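Local coordinates for periplasmic binding protein/LacI transcriptional regulator (Shewanella sp. ANA-3, PDB 5OCP) that binds arabinofuranose in the periplasm, in both its alpha and beta forms, probably to deliver the sugar to an arabinose ABC transporter, at residues E20-E25 / I31-A36; A59-P64 / D253-Y258; V135-A140 / G165-A170; D227-M232 / A282-K287. All blocks are in the same frame, centred on the assembly; numbering follows the deposited sequence.

Interaction 1. Residues E20-E25 / I31-A36; sequences EAVKAE and IDLKFA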
loop_
_atom_site.group_PDB
_atom_site.type_symbol
_atom_site.label_atom_id
_atom_site.label_comp_id
_atom_site.label_asym_id
_atom_site.label_seq_id
_atom_site.Cartn_x
_atom_site.Cartn_y
_atom_site.Cartn_z
ATOM N N GLU A 20 12.953 -2.205 1.596
ATOM C CA GLU A 20 14.112 -1.643 2.295
ATOM C C GLU A 20 13.955 -1.565 3.798
ATOM O O GLU A 20 14.906 -1.871 4.578
ATOM C CB GLU A 20 14.488 -0.236 1.718
ATOM C CG GLU A 20 15.070 -0.319 0.336
ATOM C CD GLU A 20 16.366 -1.219 0.239
ATOM O OE1 GLU A 20 17.243 -1.249 1.167
ATOM O OE2 GLU A 20 16.525 -1.925 -0.787
ATOM N N ALA A 21 12.762 -1.232 4.253
ATOM C CA ALA A 21 12.424 -1.248 5.680
ATOM C C ALA A 21 12.491 -2.611 6.337
ATOM O O ALA A 21 13.077 -2.754 7.404
ATOM C CB ALA A 21 11.054 -0.696 5.932
ATOM N N VAL A 22 11.977 -3.640 5.659
ATOM C CA VAL A 22 12.066 -4.987 6.211
ATOM C C VAL A 22 13.538 -5.437 6.336
ATOM O O VAL A 22 13.899 -6.051 7.365
ATOM C CB VAL A 22 11.250 -6.020 5.410
ATOM C CG1 VAL A 22 11.399 -7.361 6.082
ATOM C CG2 VAL A 22 9.738 -5.722 5.460
ATOM N N LYS A 23 14.334 -5.140 5.316
ATOM C CA LYS A 23 15.798 -5.467 5.289
ATOM C C LYS A 23 16.520 -4.706 6.440
ATOM O O LYS A 23 17.298 -5.286 7.230
ATOM C CB LYS A 23 16.382 -5.112 3.950
ATOM C CG LYS A 23 15.974 -6.059 2.851
ATOM C CD LYS A 23 16.412 -5.515 1.526
ATOM C CE LYS A 23 16.160 -6.469 0.400
ATOM N NZ LYS A 23 16.632 -5.911 -0.893
ATOM N N ALA A 24 16.191 -3.438 6.581
ATOM C CA ALA A 24 16.749 -2.643 7.685
ATOM C C ALA A 24 16.320 -3.162 9.070
ATOM O O ALA A 24 17.199 -3.189 9.984
ATOM C CB ALA A 24 16.396 -1.184 7.517
ATOM N N GLU A 25 15.045 -3.548 9.282
ATOM C CA GLU A 25 14.583 -4.080 10.541
ATOM C C GLU A 25 15.237 -5.460 10.803
ATOM O O GLU A 25 15.613 -5.788 11.976
ATOM C CB GLU A 25 13.098 -4.242 10.615
ATOM C CG GLU A 25 12.322 -2.898 10.621
ATOM C CD GLU A 25 10.887 -3.018 10.077
ATOM O OE1 GLU A 25 10.581 -3.622 8.987
ATOM O OE2 GLU A 25 10.035 -2.516 10.760
ATOM N N ILE A 31 18.703 -10.694 12.204
ATOM C CA ILE A 31 17.957 -11.755 11.570
ATOM C C ILE A 31 18.493 -12.016 10.162
ATOM O O ILE A 31 18.834 -11.071 9.419
ATOM C CB ILE A 31 16.456 -11.362 11.453
ATOM C CG1 ILE A 31 15.772 -11.572 12.798
ATOM C CG2 ILE A 31 15.779 -12.244 10.425
ATOM C CD1 ILE A 31 14.436 -10.948 12.897
ATOM N N ASP A 32 18.597 -13.286 9.796
ATOM C CA ASP A 32 19.079 -13.687 8.451
ATOM C C ASP A 32 17.849 -13.712 7.519
ATOM O O ASP A 32 17.023 -14.630 7.576
ATOM C CB ASP A 32 19.743 -15.079 8.513
ATOM C CG ASP A 32 19.963 -15.726 7.138
ATOM O OD1 ASP A 32 20.243 -15.017 6.122
ATOM O OD2 ASP A 32 19.868 -16.989 7.124
ATOM N N LEU A 33 17.752 -12.698 6.693
ATOM C CA LEU A 33 16.502 -12.469 5.929
ATOM C C LEU A 33 16.744 -13.040 4.550
ATOM O O LEU A 33 17.617 -12.572 3.815
ATOM C CB LEU A 33 16.191 -10.991 5.823
ATOM C CG LEU A 33 14.829 -10.705 5.223
ATOM C CD1 LEU A 33 13.705 -11.121 6.140
ATOM C CD2 LEU A 33 14.669 -9.237 4.825
ATOM N N LYS A 34 15.940 -14.002 4.167
ATOM C CA LYS A 34 15.892 -14.426 2.795
ATOM C C LYS A 34 14.780 -13.690 2.054
ATOM O O LYS A 34 13.640 -14.136 2.046
ATOM C CB LYS A 34 15.751 -15.937 2.728
ATOM C CG LYS A 34 16.853 -16.664 3.495
ATOM C CD LYS A 34 16.676 -18.164 3.359
ATOM C CE LYS A 34 18.013 -18.914 3.268
ATOM N NZ LYS A 34 18.758 -18.561 2.011
ATOM N N PHE A 35 15.141 -12.630 1.351
ATOM C CA PHE A 35 14.155 -11.758 0.734
ATOM C C PHE A 35 13.916 -12.255 -0.686
ATOM O O PHE A 35 14.884 -12.489 -1.432
ATOM C CB PHE A 35 14.684 -10.363 0.690
ATOM C CG PHE A 35 13.821 -9.399 -0.059
ATOM C CD1 PHE A 35 12.828 -8.664 0.623
ATOM C CD2 PHE A 35 14.026 -9.157 -1.374
ATOM C CE1 PHE A 35 12.083 -7.723 -0.109
ATOM C CE2 PHE A 35 13.261 -8.265 -2.105
ATOM C CZ PHE A 35 12.284 -7.538 -1.472
ATOM N N ALA A 36 12.666 -12.408 -1.081
ATOM C CA ALA A 36 12.345 -12.731 -2.462
ATOM C C ALA A 36 11.390 -11.749 -3.096
ATOM O O ALA A 36 10.432 -11.351 -2.439
ATOM C CB ALA A 36 11.774 -14.136 -2.499
#
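Lys23 lays the end of its side chain over one face of the Phe35 ring. Its CE sits 3.8 Å from Phe35 CG, displaced from the ring centre toward the rim, and makes a CH-pi contact. NZ follows, 4.4 Å from the centroid of the Phe35 ring and 18° off its normal, so the ammonium group is also in cation-pi range. The lysine reaches this far because its chain is extended beyond CG, and it crosses the phenylalanine side chain at about a right angle. The same ammonium has an anionic neighbour one helical turn back: Glu20 OE2 lies 4.0 Å from Lys23 NZ, a long salt bridge. Nearer the backbone, Leu33 fills the angle between two helix residues. Its CD2 touches CG1 of Val22 and, also at 4.0 Å, CG of Lys23. Leu33 points its CG away from its own backbone N (chi1 -172°), which carries the methyl toward the helix. Beyond these two segments, Val22 also packs on Phe5 of strand 2-7 and on Phe252 of helix 248-259, while Phe35 touches Ser19. Helix 13-29 runs nearly antiparallel to strand 32-37, at 159° between the short segments, as expected where the two close the beta-alpha-beta unit begun by strand 2-7. Replacing Lys23 with an alanine would probably uncover this face of the Phe35 ring and leave Glu20 OE2 without its long ionic partner. The chemistry is graded: aliphatic contact at Val22 and Leu33 gives way to a lysine that offers methylene groups to the ring and keeps its charge near a carboxylate.

Interaction 2. Residues A59-P64 / D253-Y258; sequences AIIIAP and DAIDAY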
loop_
_atom_site.group_PDB
_atom_site.type_symbol
_atom_site.label_atom_id
_atom_site.label_comp_id
_atom_site.label_asym_id
_atom_site.label_seq_id
_atom_site.Cartn_x
_atom_site.Cartn_y
_atom_site.Cartn_z
ATOM N N ALA A 59 10.996 -19.138 10.064
ATOM C CA ALA A 59 9.688 -18.511 9.855
ATOM C C ALA A 59 9.617 -17.941 8.461
ATOM O O ALA A 59 10.633 -17.672 7.835
ATOM C CB ALA A 59 9.513 -17.363 10.818
ATOM N N ILE A 60 8.384 -17.682 8.047
ATOM C CA ILE A 60 8.095 -17.167 6.730
ATOM C C ILE A 60 7.195 -15.926 6.921
ATOM O O ILE A 60 6.242 -15.995 7.627
ATOM C CB ILE A 60 7.404 -18.213 5.862
ATOM C CG1 ILE A 60 8.452 -19.332 5.547
ATOM C CG2 ILE A 60 6.800 -17.636 4.581
ATOM C CD1 ILE A 60 7.782 -20.589 5.016
ATOM N N ILE A 61 7.521 -14.856 6.219
ATOM C CA ILE A 61 6.601 -13.665 6.131
ATOM C C ILE A 61 6.182 -13.596 4.654
ATOM O O ILE A 61 7.014 -13.697 3.708
ATOM C CB ILE A 61 7.332 -12.411 6.500
ATOM C CG1 ILE A 61 7.814 -12.511 7.965
ATOM C CG2 ILE A 61 6.411 -11.162 6.318
ATOM C CD1 ILE A 61 8.770 -11.392 8.358
ATOM N N ILE A 62 4.886 -13.412 4.457
ATOM C CA ILE A 62 4.288 -13.274 3.097
ATOM C C ILE A 62 3.493 -11.928 2.973
ATOM O O ILE A 62 2.662 -11.669 3.854
ATOM C CB ILE A 62 3.334 -14.429 2.712
ATOM C CG1 ILE A 62 4.007 -15.768 2.831
ATOM C CG2 ILE A 62 2.692 -14.154 1.352
ATOM C CD1 ILE A 62 3.038 -16.927 2.669
ATOM N N ALA A 63 3.815 -11.064 1.979
ATOM C CA ALA A 63 3.037 -9.923 1.633
ATOM C C ALA A 63 2.251 -10.378 0.399
ATOM O O ALA A 63 2.799 -10.410 -0.702
ATOM C CB ALA A 63 3.913 -8.716 1.273
ATOM N N PRO A 64 1.005 -10.826 0.564
ATOM C CA PRO A 64 0.387 -11.528 -0.576
ATOM C C PRO A 64 -0.160 -10.616 -1.673
ATOM O O PRO A 64 -0.836 -9.625 -1.389
ATOM C CB PRO A 64 -0.747 -12.279 0.110
ATOM C CG PRO A 64 -1.166 -11.331 1.217
ATOM C CD PRO A 64 0.140 -10.877 1.760
ATOM N N ASP A 253 8.620 -9.580 16.019
ATOM C CA ASP A 253 8.221 -9.748 17.427
ATOM C C ASP A 253 7.325 -10.921 17.630
ATOM O O ASP A 253 7.502 -11.700 18.576
ATOM C CB ASP A 253 7.457 -8.526 17.938
ATOM C CG ASP A 253 8.329 -7.290 18.092
ATOM O OD1 ASP A 253 9.549 -7.406 18.310
ATOM O OD2 ASP A 253 7.749 -6.175 18.022
ATOM N N ALA A 254 6.323 -11.054 16.766
ATOM C CA ALA A 254 5.452 -12.188 16.793
ATOM C C ALA A 254 6.207 -13.488 16.553
ATOM O O ALA A 254 5.963 -14.469 17.294
ATOM C CB ALA A 254 4.358 -12.055 15.764
ATOM N N ILE A 255 7.133 -13.455 15.611
ATOM C CA ILE A 255 7.952 -14.690 15.358
ATOM C C ILE A 255 8.827 -15.013 16.586
ATOM O O ILE A 255 8.786 -16.146 17.078
ATOM C CB ILE A 255 8.778 -14.518 14.147
ATOM C CG1 ILE A 255 7.861 -14.598 12.894
ATOM C CG2 ILE A 255 9.916 -15.551 14.072
ATOM C CD1 ILE A 255 8.437 -13.890 11.696
ATOM N N ASP A 256 9.536 -14.011 17.085
ATOM C CA ASP A 256 10.374 -14.174 18.313
ATOM C C ASP A 256 9.613 -14.771 19.503
ATOM O O ASP A 256 10.035 -15.755 20.105
ATOM C CB ASP A 256 11.102 -12.885 18.635
ATOM C CG ASP A 256 12.296 -13.093 19.596
ATOM O OD1 ASP A 256 13.153 -13.976 19.313
ATOM O OD2 ASP A 256 12.382 -12.363 20.630
ATOM N N ALA A 257 8.439 -14.248 19.783
ATOM C CA ALA A 257 7.555 -14.810 20.780
ATOM C C ALA A 257 7.113 -16.228 20.541
ATOM O O ALA A 257 7.110 -17.079 21.480
ATOM C CB ALA A 257 6.368 -13.889 20.956
ATOM N N TYR A 258 6.770 -16.536 19.292
ATOM C CA TYR A 258 6.313 -17.873 18.985
ATOM C C TYR A 258 7.463 -18.891 19.246
ATOM O O TYR A 258 7.186 -19.991 19.756
ATOM C CB TYR A 258 5.881 -17.952 17.526
ATOM C CG TYR A 258 5.579 -19.337 17.072
ATOM C CD1 TYR A 258 4.353 -19.886 17.294
ATOM C CD2 TYR A 258 6.563 -20.136 16.476
ATOM C CE1 TYR A 258 4.062 -21.158 16.904
ATOM C CE2 TYR A 258 6.281 -21.430 16.091
ATOM C CZ TYR A 258 5.045 -21.927 16.329
ATOM O OH TYR A 258 4.684 -23.182 15.979
#
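Ile255 reaches from helix 248-259 onto strand 59-62, and nearly all of its side chain is used. Its CB is aimed at the strand, and from there the chain forks. The short branch, CG2, stands anti to the backbone N and meets the methyl of Ala59, with 3.7 Å between Ile255 CG2 and Ala59 CB. The long branch starts with CG1, which lies 3.8 Å from the same Ala59 CB, so the alanine methyl is held against both arms of the fork. At the tip, CD1 has two partners: it closes to 3.7 Å from Ala59 CB and sits 4.0 Å from CG1 of Ile61. Ile61 CD1 comes almost as near, 4.2 Å from Ile255 CD1, and the two isoleucines approach at a slant. The extended second torsion of Ile255 (chi2 156°) carries CD1 past Ala59 to Ile61. Ala59 and Ile61 are two apart along the strand and therefore belong to the same side of the sheet, whereas Ile60, between them, turns away and packs on Phe52 and Ile53 of helix 42-54. The small methyl of Ala59 lets the helix come close, with 6.9 Å between Ala59 CA and Ile255 CA. Every atom that meets here is carbon, and all three residues are buried. Around them, Ile255 also touches Val85 of strand 84-87, and Ile61 rests on Val3 and Phe5 of strand 2-7. A parallel sheet with helices on both faces is the three-layer alpha/beta/alpha arrangement of a periplasmic binding protein lobe, and here helix 248-259, from late in the chain, packs on one face of it.

Interaction 3. Residues V135-A140 / G165-A170; sequences VGATAA and GEFTRA. With AHR (alpha-L-arabinofuranose), chain I.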
loop_
_atom_site.group_PDB
_atom_site.type_symbol
_atom_site.label_atom_id
_atom_site.label_comp_id
_atom_site.label_asym_id
_atom_site.label_seq_id
_atom_site.Cartn_x
_atom_site.Cartn_y
_atom_site.Cartn_z
ATOM N N VAL A 135 -6.378 -5.338 -9.368
ATOM C CA VAL A 135 -7.471 -6.289 -9.138
ATOM C C VAL A 135 -7.063 -7.397 -8.183
ATOM O O VAL A 135 -5.948 -7.983 -8.277
ATOM C CB VAL A 135 -8.029 -6.866 -10.480
ATOM C CG1 VAL A 135 -8.593 -5.729 -11.316
ATOM C CG2 VAL A 135 -6.981 -7.677 -11.223
ATOM N N GLY A 136 -7.946 -7.643 -7.229
ATOM C CA GLY A 136 -7.755 -8.629 -6.202
ATOM C C GLY A 136 -6.882 -8.253 -5.036
ATOM O O GLY A 136 -6.664 -9.070 -4.133
ATOM N N ALA A 137 -6.327 -7.013 -5.032
ATOM C CA ALA A 137 -5.433 -6.600 -3.915
ATOM C C ALA A 137 -6.287 -6.104 -2.791
ATOM O O ALA A 137 -7.128 -5.236 -2.984
ATOM C CB ALA A 137 -4.500 -5.470 -4.341
ATOM N N THR A 138 -5.996 -6.597 -1.594
ATOM C CA THR A 138 -6.758 -6.152 -0.422
ATOM C C THR A 138 -6.774 -4.634 -0.314
ATOM O O THR A 138 -7.763 -4.056 0.074
ATOM C CB THR A 138 -6.163 -6.762 0.864
ATOM O OG1 THR A 138 -6.023 -8.173 0.679
ATOM C CG2 THR A 138 -6.995 -6.450 2.031
ATOM N N ALA A 139 -5.627 -4.023 -0.588
ATOM C CA ALA A 139 -5.492 -2.569 -0.455
ATOM C C ALA A 139 -6.479 -1.804 -1.362
ATOM O O ALA A 139 -7.076 -0.810 -0.923
ATOM C CB ALA A 139 -4.088 -2.125 -0.698
ATOM N N ALA A 140 -6.694 -2.294 -2.576
ATOM C CA ALA A 140 -7.646 -1.658 -3.507
ATOM C C ALA A 140 -9.105 -1.911 -3.102
ATOM O O ALA A 140 -9.906 -1.015 -3.025
ATOM C CB ALA A 140 -7.415 -2.153 -4.926
ATOM N N GLY A 165 -5.480 1.693 -12.359
ATOM C CA GLY A 165 -4.177 2.172 -12.760
ATOM C C GLY A 165 -3.036 1.285 -12.348
ATOM O O GLY A 165 -1.869 1.706 -12.387
ATOM N N GLU A 166 -3.381 0.108 -11.836
ATOM C CA GLU A 166 -2.416 -0.959 -11.532
ATOM C C GLU A 166 -1.345 -0.585 -10.461
ATOM O O GLU A 166 -0.307 -1.233 -10.384
ATOM C CB GLU A 166 -1.768 -1.490 -12.821
ATOM C CG GLU A 166 -2.798 -2.014 -13.794
ATOM C CD GLU A 166 -2.226 -2.524 -15.142
ATOM O OE1 GLU A 166 -1.008 -2.398 -15.395
ATOM O OE2 GLU A 166 -3.019 -3.104 -15.948
ATOM N N PHE A 167 -1.627 0.452 -9.652
ATOM C CA PHE A 167 -0.732 0.960 -8.642
ATOM C C PHE A 167 0.479 1.561 -9.220
ATOM O O PHE A 167 1.418 1.793 -8.515
ATOM C CB PHE A 167 -0.415 -0.117 -7.578
ATOM C CG PHE A 167 -1.492 -0.299 -6.523
ATOM C CD1 PHE A 167 -2.071 0.784 -5.872
ATOM C CD2 PHE A 167 -1.837 -1.592 -6.070
ATOM C CE1 PHE A 167 -3.011 0.623 -4.832
ATOM C CE2 PHE A 167 -2.796 -1.737 -5.026
ATOM C CZ PHE A 167 -3.364 -0.661 -4.398
ATOM N N THR A 168 0.540 1.787 -10.556
ATOM C CA THR A 168 1.727 2.346 -11.127
ATOM C C THR A 168 1.576 3.781 -11.690
ATOM O O THR A 168 0.486 4.246 -12.011
ATOM C CB THR A 168 2.370 1.503 -12.259
ATOM O OG1 THR A 168 1.542 1.619 -13.426
ATOM C CG2 THR A 168 2.559 0.094 -11.840
ATOM N N ARG A 169 2.709 4.456 -11.788
ATOM C CA ARG A 169 2.723 5.828 -12.242
ATOM C C ARG A 169 2.361 5.959 -13.719
ATOM O O ARG A 169 1.553 6.756 -14.056
ATOM C CB ARG A 169 4.074 6.476 -12.018
ATOM C CG ARG A 169 4.034 7.957 -12.272
ATOM C CD ARG A 169 5.401 8.635 -12.113
ATOM N NE ARG A 169 5.973 8.469 -10.778
ATOM C CZ ARG A 169 6.521 9.434 -10.000
ATOM N NH1 ARG A 169 6.608 10.712 -10.388
ATOM N NH2 ARG A 169 6.997 9.102 -8.800
ATOM N N ALA A 170 2.963 5.110 -14.533
ATOM C CA ALA A 170 2.693 5.135 -15.985
ATOM C C ALA A 170 1.280 4.785 -16.336
ATOM O O ALA A 170 0.685 5.450 -17.147
ATOM C CB ALA A 170 3.679 4.249 -16.741
HETATM O O5 AHR I . -0.511 -3.012 -0.260
HETATM C C5 AHR I . -0.093 -1.687 -0.144
HETATM C C4 AHR I . -0.211 -0.978 -1.481
HETATM O O4 AHR I . 0.464 -1.685 -2.494
HETATM C C3 AHR I . 0.368 0.448 -1.426
HETATM O O3 AHR I . -0.613 1.308 -0.943
HETATM C C2 AHR I . 0.761 0.615 -2.884
HETATM O O2 AHR I . 1.708 1.606 -3.155
HETATM C C1 AHR I . 1.352 -0.761 -3.141
HETATM O O1 AHR I . 1.353 -0.994 -4.456
#
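Apolar contacts carry this junction, and all of them centre on Phe167. Its CZ is 4.0 Å from Ala139 CB, which comes in obliquely, and 4.3 Å from Ala140 CB, while Ala137 CB approaches the ring edge near CE2 at 4.2 Å. Three alanines around the start of helix 138-151 thus make a shallow seat for the ring. One polar atom, the backbone N of Ala140, also lies at the ring edge, 4.1 Å from Phe167 CZ.

Sugar contacts use the face of the ring. Alpha-L-arabinofuranose lies over it, with its O1 3.6 Å from Phe167 CG and its C2 offset toward the rim. Ala139 touches the sugar too, its CB 3.7 Å from O5 of the ligand.

A backbone hydrogen bond sets the loop: Thr168 N to Gly165 O, 3.0 Å, closes a type I' turn, and Phe167 itself has positive phi (66°). Its carbonyl O accepts a hydrogen bond from Asn195 ND2, an atom that also bonds the sugar. An alanine in place of Phe167 is likely to strip the sugar of its aromatic platform and leave a gap beside the three alanine residues.

Together with polar residues such as Arg89 and Arg143, this aromatic floor forms the sugar-binding cleft typical of periplasmic binding proteins.

Interaction 4. Residues D227-M232 / A282-K287; sequences DYFKAM and AAEYEK. With GOL (glycerol), chain G.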
loop_
_atom_site.group_PDB
_atom_site.type_symbol
_atom_site.label_atom_id
_atom_site.label_comp_id
_atom_site.label_asym_id
_atom_site.label_seq_id
_atom_site.Cartn_x
_atom_site.Cartn_y
_atom_site.Cartn_z
ATOM N N ASP A 227 8.111 11.686 -2.251
ATOM C CA ASP A 227 7.805 12.388 -3.499
ATOM C C ASP A 227 6.406 13.000 -3.458
ATOM O O ASP A 227 6.134 14.056 -4.096
ATOM C CB ASP A 227 7.905 11.550 -4.721
ATOM C CG ASP A 227 9.342 11.335 -5.167
ATOM O OD1 ASP A 227 10.271 11.932 -4.541
ATOM O OD2 ASP A 227 9.487 10.596 -6.145
ATOM N N TYR A 228 5.483 12.347 -2.755
ATOM C CA TYR A 228 4.133 12.956 -2.633
ATOM C C TYR A 228 4.092 14.153 -1.668
ATOM O O TYR A 228 3.369 15.173 -1.877
ATOM C CB TYR A 228 3.099 11.891 -2.255
ATOM C CG TYR A 228 1.671 12.302 -2.438
ATOM C CD1 TYR A 228 0.963 12.995 -1.471
ATOM C CD2 TYR A 228 0.958 11.925 -3.614
ATOM C CE1 TYR A 228 -0.381 13.354 -1.622
ATOM C CE2 TYR A 228 -0.370 12.268 -3.774
ATOM C CZ TYR A 228 -1.061 12.907 -2.789
ATOM O OH TYR A 228 -2.365 13.259 -2.946
ATOM N N PHE A 229 4.844 14.072 -0.558
ATOM C CA PHE A 229 4.983 15.151 0.374
ATOM C C PHE A 229 5.659 16.340 -0.369
ATOM O O PHE A 229 5.218 17.473 -0.192
ATOM C CB PHE A 229 5.843 14.777 1.582
ATOM C CG PHE A 229 5.030 14.114 2.655
ATOM C CD1 PHE A 229 4.359 14.878 3.625
ATOM C CD2 PHE A 229 4.968 12.724 2.721
ATOM C CE1 PHE A 229 3.562 14.302 4.575
ATOM C CE2 PHE A 229 4.193 12.132 3.710
ATOM C CZ PHE A 229 3.451 12.892 4.597
ATOM N N LYS A 230 6.601 16.008 -1.213
ATOM C CA LYS A 230 7.228 17.064 -2.068
ATOM C C LYS A 230 6.197 17.766 -3.000
ATOM O O LYS A 230 6.049 18.995 -2.986
ATOM C CB LYS A 230 8.352 16.535 -2.870
ATOM C CG LYS A 230 9.002 17.630 -3.729
ATOM C CD LYS A 230 10.384 17.229 -4.248
ATOM C CE LYS A 230 11.016 18.362 -5.078
ATOM N NZ LYS A 230 10.972 19.675 -4.349
ATOM N N ALA A 231 5.411 16.956 -3.696
ATOM C CA ALA A 231 4.285 17.430 -4.471
ATOM C C ALA A 231 3.260 18.260 -3.698
ATOM O O ALA A 231 2.687 19.248 -4.218
ATOM C CB ALA A 231 3.634 16.222 -5.170
ATOM N N MET A 232 2.953 17.884 -2.455
ATOM C CA MET A 232 2.081 18.636 -1.598
ATOM C C MET A 232 2.748 20.001 -1.232
ATOM O O MET A 232 2.060 20.992 -1.304
ATOM C CB MET A 232 1.749 17.915 -0.284
ATOM C CG MET A 232 0.728 16.864 -0.445
ATOM S SD MET A 232 -0.096 16.242 1.050
ATOM C CE MET A 232 1.218 15.577 1.971
ATOM N N ALA A 282 5.486 21.446 3.922
ATOM C CA ALA A 282 6.828 21.973 3.971
ATOM C C ALA A 282 7.609 21.403 5.169
ATOM O O ALA A 282 8.759 20.928 4.997
ATOM C CB ALA A 282 6.825 23.501 3.922
ATOM N N ALA A 283 6.988 21.395 6.336
ATOM C CA ALA A 283 7.590 20.915 7.570
ATOM C C ALA A 283 7.852 19.400 7.507
ATOM O O ALA A 283 8.891 18.903 7.870
ATOM C CB ALA A 283 6.695 21.268 8.730
ATOM N N GLU A 284 6.894 18.676 6.946
ATOM C CA GLU A 284 6.996 17.221 6.919
ATOM C C GLU A 284 7.968 16.749 5.872
ATOM O O GLU A 284 8.712 15.799 6.125
ATOM C CB GLU A 284 5.644 16.565 6.715
ATOM C CG GLU A 284 4.671 16.587 7.891
ATOM C CD GLU A 284 5.055 15.693 9.028
ATOM O OE1 GLU A 284 5.644 14.611 8.757
ATOM O OE2 GLU A 284 4.759 16.116 10.179
ATOM N N TYR A 285 8.013 17.388 4.709
ATOM C CA TYR A 285 8.940 16.984 3.637
ATOM C C TYR A 285 10.373 17.098 4.126
ATOM O O TYR A 285 11.153 16.186 3.903
ATOM C CB TYR A 285 8.731 17.725 2.331
ATOM C CG TYR A 285 9.693 17.271 1.279
ATOM C CD1 TYR A 285 9.634 15.965 0.781
ATOM C CD2 TYR A 285 10.681 18.127 0.798
ATOM C CE1 TYR A 285 10.527 15.512 -0.129
ATOM C CE2 TYR A 285 11.580 17.684 -0.158
ATOM C CZ TYR A 285 11.506 16.383 -0.617
ATOM O OH TYR A 285 12.400 15.921 -1.573
ATOM N N GLU A 286 10.632 18.124 4.931
ATOM C CA GLU A 286 11.936 18.317 5.541
ATOM C C GLU A 286 12.299 17.057 6.332
ATOM O O GLU A 286 13.314 16.423 6.045
ATOM C CB GLU A 286 11.925 19.537 6.464
ATOM C CG GLU A 286 12.238 20.848 5.762
ATOM C CD GLU A 286 13.251 20.684 4.646
ATOM O OE1 GLU A 286 12.870 20.849 3.468
ATOM O OE2 GLU A 286 14.427 20.392 4.946
ATOM N N LYS A 287 11.483 16.685 7.322
ATOM C CA LYS A 287 11.789 15.464 8.083
ATOM C C LYS A 287 11.981 14.266 7.150
ATOM O O LYS A 287 13.022 13.612 7.151
ATOM C CB LYS A 287 10.733 15.227 9.124
ATOM C CG LYS A 287 10.717 16.420 10.074
ATOM C CD LYS A 287 9.802 16.273 11.225
ATOM C CE LYS A 287 8.388 16.171 10.778
ATOM N NZ LYS A 287 7.463 16.434 11.906
HETATM C C1 GOL G . 10.589 22.015 1.333
HETATM O O1 GOL G . 9.966 21.614 2.587
HETATM C C2 GOL G . 9.600 22.326 0.193
HETATM O O2 GOL G . 8.880 23.504 0.633
HETATM C C3 GOL G . 10.302 22.503 -1.172
HETATM O O3 GOL G . 9.739 21.714 -2.243
HETATM O O HOH W 1 11.263 13.605 -2.747
#
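A water spans the two helices here, joining Asp227 to Tyr285: it donates to Asp227 OD1 at 2.6 Å and lies 2.8 Å from Tyr285 OH. Next to that bridge Lys230 lies over one face of the tyrosine ring. Its CB makes the CH-pi contact, 3.9 Å from the centroid of the Tyr285 ring and 22° off the normal, and its CD reaches the hydroxyl, 3.6 Å from Tyr285 OH. Lys230 CG is turned away from the backbone N (chi1 -179°), which draws the aliphatic chain across the ring. A glycerol, probably from crystallisation, takes a weak bond from Lys230 NZ and donates to Glu286 OE1, its C1 lying at the tyrosine edge. Phe229 supplies the buried side: its CB is 4.1 Å from Tyr285 CD1, and its CE1 is 3.7 Å from Glu284 CB, the two side chains running alongside each other. Glu284 OE1 pairs with Arg288, and OE2 forms a salt bridge with Lys287 of its own helix. The helices run nearly antiparallel; the axes of the two short segments come within 8.6 Å at a crossing angle of -151°. Phe229 meets Phe276 of strand 275-277 edge-to-face, while Tyr228 packs on strands 218-221 and 239-242, so helix 226-234 is wedged between the sheet and helix 278-296.

From the N terminus, interaction 1 closes first, a short loop in which helix 13-29 turns back into strand 32-37 at the edge of the parallel sheet. Interaction 2 opens next, on the same sheet, and closes only when the chain reaches helix 248-259, so it ties an early strand to a late helix. Interaction 3 opens and closes within that long excursion, at the sugar cleft of the other lobe. Interaction 4 begins inside the excursion too but ends beyond it, so it crosses interaction 2, joining helix 226-234 to helix 278-296. Interactions 3 and 4 touch through a long, weak ion pair of Arg169 with Asp227; the nearest atoms of interactions 1 and 2 stay about 5 Å apart, without touching.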